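Local atomic coordinates of PA0821 (Pseudomonas aeruginosa, PDB entry 7DRG), a protein that probably acts as the immunity protein (antitoxin) against a putative VRR-NUC nuclease effector of the type VI secretion system. Residues D194-A199 with D314-L319; L18-N23 with I34-C39. All coordinates share one frame; numbering follows the deposited sequence.

Interaction 1 (D194-A199 with D314-L319); sequences DEPSEA and DGELRL
P196 lays its pyrrolidine ring over one face of the R318 guanidinium, with P196 CD 4.1 Å above the centre of that plane. The two side chains run alongside each other and point the same way. The edge of the guanidinium is taken up by carboxylates. R318 NH1 reaches E195 OE1 at 2.8 Å, a salt bridge whose hydrogen bond is weak, with an N-H...O angle of 129°, and the carboxylate plane stands nearly upright (80°) to that of the guanidinium. Within the loop, R318 NE and NH2 grip one oxygen, E316 OE2, side-on from within the guanidinium plane; NH2 stands 2.9 Å from OE2. A bend at chi2 (-86°) folds E316 back toward the arginine, while its CG packs 3.5 Å from P196 CG. H313 N also binds E316 OE2, D192 adds a second salt bridge to R318 NH1, and G310 N holds E195 OE1.

One turn along helix 191-204, A199 CB touches L317 CD2 and L319 CG, both at 3.9 Å; W322 of the second subunit packs on these leucines. L317 O is buried without a hydrogen-bond partner; P196 CA approaches it at 3.2 Å in a CA-H...O contact. Carboxylates and proline fix the buried guanidinium in rotation, and its positive charge probably offsets much of the repulsion among E195, E316 and D192, tying loop to helix.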
# COMPACT_ATOMS: atom_id res chain seq x y z
N ASP B 194 0.58 7.98 -12.42
CA ASP B 194 1.00 8.20 -11.06
C ASP B 194 -0.13 8.19 -10.04
O ASP B 194 0.16 8.12 -8.84
CB ASP B 194 1.79 9.51 -10.99
CG ASP B 194 3.04 9.45 -11.86
OD1 ASP B 194 3.91 8.59 -11.60
OD2 ASP B 194 3.12 10.21 -12.85
N GLU B 195 -1.38 8.22 -10.48
CA GLU B 195 -2.49 7.96 -9.56
C GLU B 195 -2.32 6.67 -8.76
O GLU B 195 -2.69 6.66 -7.58
CB GLU B 195 -3.82 7.94 -10.32
CG GLU B 195 -4.25 9.29 -10.87
CD GLU B 195 -5.62 9.26 -11.51
OE1 GLU B 195 -6.08 8.17 -11.91
OE2 GLU B 195 -6.25 10.34 -11.62
N PRO B 196 -1.79 5.58 -9.32
CA PRO B 196 -1.59 4.39 -8.47
C PRO B 196 -0.68 4.63 -7.28
O PRO B 196 -0.89 4.04 -6.22
CB PRO B 196 -1.00 3.36 -9.45
CG PRO B 196 -1.51 3.78 -10.77
CD PRO B 196 -1.53 5.27 -10.74
N SER B 197 0.35 5.47 -7.44
CA SER B 197 1.20 5.83 -6.31
C SER B 197 0.39 6.53 -5.23
O SER B 197 0.55 6.25 -4.03
CB SER B 197 2.36 6.71 -6.76
OG SER B 197 3.12 6.08 -7.78
N GLU B 198 -0.48 7.46 -5.63
CA GLU B 198 -1.35 8.14 -4.68
C GLU B 198 -2.31 7.17 -4.00
O GLU B 198 -2.53 7.25 -2.78
CB GLU B 198 -2.11 9.26 -5.40
CG GLU B 198 -3.04 10.05 -4.52
CD GLU B 198 -3.73 11.17 -5.28
OE1 GLU B 198 -4.37 10.90 -6.32
OE2 GLU B 198 -3.61 12.34 -4.85
N ALA B 199 -2.85 6.21 -4.75
CA ALA B 199 -3.79 5.26 -4.16
C ALA B 199 -3.10 4.36 -3.14
O ALA B 199 -3.67 4.06 -2.08
CB ALA B 199 -4.43 4.42 -5.27
N ASP B 314 -3.97 -2.04 -16.43
CA ASP B 314 -3.30 -3.34 -16.44
C ASP B 314 -3.04 -3.79 -15.00
O ASP B 314 -1.93 -4.17 -14.63
CB ASP B 314 -2.00 -3.27 -17.24
CG ASP B 314 -1.43 -4.65 -17.58
OD1 ASP B 314 -2.12 -5.67 -17.36
OD2 ASP B 314 -0.27 -4.70 -18.06
N GLY B 315 -4.08 -3.72 -14.17
CA GLY B 315 -4.02 -4.23 -12.82
C GLY B 315 -3.52 -3.26 -11.78
O GLY B 315 -3.38 -3.66 -10.61
N GLU B 316 -3.26 -2.01 -12.14
CA GLU B 316 -2.73 -1.09 -11.15
C GLU B 316 -3.84 -0.59 -10.22
O GLU B 316 -5.03 -0.64 -10.54
CB GLU B 316 -2.04 0.09 -11.82
CG GLU B 316 -2.97 1.08 -12.48
CD GLU B 316 -3.36 0.72 -13.90
OE1 GLU B 316 -2.98 -0.37 -14.39
OE2 GLU B 316 -4.05 1.54 -14.53
N LEU B 317 -3.41 -0.11 -9.05
CA LEU B 317 -4.33 0.36 -8.02
C LEU B 317 -4.95 1.69 -8.42
O LEU B 317 -4.25 2.60 -8.88
CB LEU B 317 -3.58 0.50 -6.70
CG LEU B 317 -4.35 0.28 -5.41
CD1 LEU B 317 -4.70 -1.19 -5.27
CD2 LEU B 317 -3.54 0.76 -4.22
N ARG B 318 -6.27 1.81 -8.26
CA ARG B 318 -6.99 3.05 -8.53
C ARG B 318 -8.13 3.19 -7.54
O ARG B 318 -8.87 2.23 -7.31
CB ARG B 318 -7.57 3.10 -9.94
CG ARG B 318 -6.60 2.84 -11.07
CD ARG B 318 -5.91 4.11 -11.52
NE ARG B 318 -5.08 3.85 -12.69
CZ ARG B 318 -4.55 4.79 -13.47
NH1 ARG B 318 -4.77 6.07 -13.21
NH2 ARG B 318 -3.80 4.44 -14.51
N LEU B 319 -8.30 4.39 -6.99
CA LEU B 319 -9.42 4.64 -6.07
C LEU B 319 -10.65 5.00 -6.89
O LEU B 319 -10.92 6.16 -7.18
CB LEU B 319 -9.07 5.74 -5.07
CG LEU B 319 -8.04 5.35 -4.01
CD1 LEU B 319 -7.70 6.60 -3.19
CD2 LEU B 319 -8.57 4.25 -3.13

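Interaction 2 (L18-N23 with I34-C39); sequences LEIAGN and IGAVLC
Strand 19-22 runs antiparallel to strand 34-39, their axes at 155°, and a classic beta bulge at G35 and A36, both opposite I20, shifts the register by one residue. I20 O accepts from both bulge amides, G35 N at 2.9 Å and A36 N at 3.2 Å, while I20 N donates to A36 O. Beyond the non-hydrogen-bonded pair E19-V37, L38 N gives L18 O a nearly straight bond of 2.8 Å (176°).

E19 crosses I34 at about a right angle: its CG lies 3.6 Å from I34 CG2, and its carboxylate reaches over I34 CD1. CG anti to the backbone N (chi1 -168°) and an extended chain beyond it carry E19 across this apolar side chain. On the face of I20 and A36 the two CB atoms stand 4.0 Å apart, and Y184 and L186 of strand 182-186 pack there too. L18 and L38 meet through their CD2 methyls at 4.1 Å. G35 and G22, both without a side chain, bring their CA atoms to 3.7 Å.

The doubled grip on I20 O satisfies both bulge amides, so the hairpin accommodates the extra residue without leaving either N-H of the pair unbonded.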
# COMPACT_ATOMS: atom_id res chain seq x y z
N LEU B 18 8.42 10.70 0.40
CA LEU B 18 8.46 12.13 0.11
C LEU B 18 8.45 12.40 -1.39
O LEU B 18 7.74 13.29 -1.86
CB LEU B 18 9.71 12.76 0.74
CG LEU B 18 9.86 12.56 2.24
CD1 LEU B 18 11.15 13.24 2.74
CD2 LEU B 18 8.63 13.11 2.99
N GLU B 19 9.21 11.63 -2.16
CA GLU B 19 9.28 11.78 -3.60
C GLU B 19 9.07 10.40 -4.21
O GLU B 19 9.58 9.41 -3.68
CB GLU B 19 10.64 12.35 -4.02
CG GLU B 19 10.74 12.83 -5.45
CD GLU B 19 12.09 13.45 -5.74
OE1 GLU B 19 13.00 12.72 -6.20
OE2 GLU B 19 12.25 14.66 -5.49
N ILE B 20 8.30 10.32 -5.30
CA ILE B 20 8.00 9.02 -5.91
C ILE B 20 8.32 9.07 -7.39
O ILE B 20 7.85 9.97 -8.11
CB ILE B 20 6.53 8.60 -5.70
CG1 ILE B 20 6.15 8.65 -4.22
CG2 ILE B 20 6.32 7.17 -6.20
CD1 ILE B 20 4.71 8.29 -3.96
N ALA B 21 9.09 8.10 -7.87
CA ALA B 21 9.44 8.05 -9.28
C ALA B 21 8.20 7.86 -10.14
O ALA B 21 7.24 7.20 -9.74
CB ALA B 21 10.45 6.93 -9.54
N GLY B 22 8.24 8.44 -11.33
CA GLY B 22 7.10 8.33 -12.22
C GLY B 22 6.85 6.89 -12.61
O GLY B 22 7.78 6.11 -12.82
N ASN B 23 5.56 6.53 -12.67
CA ASN B 23 5.13 5.21 -13.12
C ASN B 23 5.59 4.09 -12.18
O ASN B 23 5.69 2.93 -12.61
CB ASN B 23 5.61 4.94 -14.55
CG ASN B 23 4.68 4.03 -15.32
OD1 ASN B 23 3.48 4.28 -15.38
ND2 ASN B 23 5.23 2.97 -15.91
N ILE B 34 9.81 12.69 -12.00
CA ILE B 34 9.23 12.65 -10.66
C ILE B 34 7.71 12.60 -10.82
O ILE B 34 7.09 13.56 -11.28
CB ILE B 34 9.65 13.87 -9.83
CG1 ILE B 34 11.18 13.94 -9.72
CG2 ILE B 34 9.00 13.81 -8.45
CD1 ILE B 34 11.69 15.21 -9.05
N GLY B 35 7.11 11.47 -10.43
CA GLY B 35 5.68 11.30 -10.61
C GLY B 35 4.83 11.92 -9.52
O GLY B 35 3.67 12.28 -9.77
N ALA B 36 5.37 12.00 -8.31
CA ALA B 36 4.59 12.51 -7.17
C ALA B 36 5.51 13.12 -6.12
O ALA B 36 6.55 12.61 -5.92
CB ALA B 36 3.77 11.39 -6.58
N VAL B 37 5.07 14.20 -5.49
CA VAL B 37 5.89 14.79 -4.40
C VAL B 37 4.95 15.15 -3.26
O VAL B 37 3.95 15.74 -3.50
CB VAL B 37 6.77 15.96 -4.85
CG1 VAL B 37 5.96 17.07 -5.47
CG2 VAL B 37 7.62 16.49 -3.71
N LEU B 38 5.30 14.72 -2.06
CA LEU B 38 4.50 15.01 -0.86
C LEU B 38 4.74 16.47 -0.47
O LEU B 38 5.86 16.87 -0.33
CB LEU B 38 4.89 14.05 0.26
CG LEU B 38 4.01 14.08 1.51
CD1 LEU B 38 2.55 13.80 1.22
CD2 LEU B 38 4.55 13.16 2.58
N CYS B 39 3.65 17.19 -0.30
CA CYS B 39 3.77 18.60 0.04
C CYS B 39 2.58 19.01 0.92
O CYS B 39 1.73 18.19 1.26
CB CYS B 39 3.86 19.45 -1.24
SG CYS B 39 2.39 19.29 -2.27

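How the interactions relate
Interaction 2 closes first along the chain, within the hairpin of strands 19-22 and 34-46; interaction 1 follows, bringing a loop before helix 321-328 onto helix 191-204, 115 residues away. Their centres lie 13 Å apart, on the same side of the chain's centre, and helix 191-204 touches both. D194 OD1 is 2.9 Å from N23 N, probably a hydrogen bond, and packs on G22 and G35 at the bulge end of the hairpin; S197 OG lies 3.7 Å from I20 CG2. The helix thus turns one side to the N-terminal hairpin and another to the loop, and that loop in turn meets the second subunit, so hairpin, helix and dimer contact adjoin.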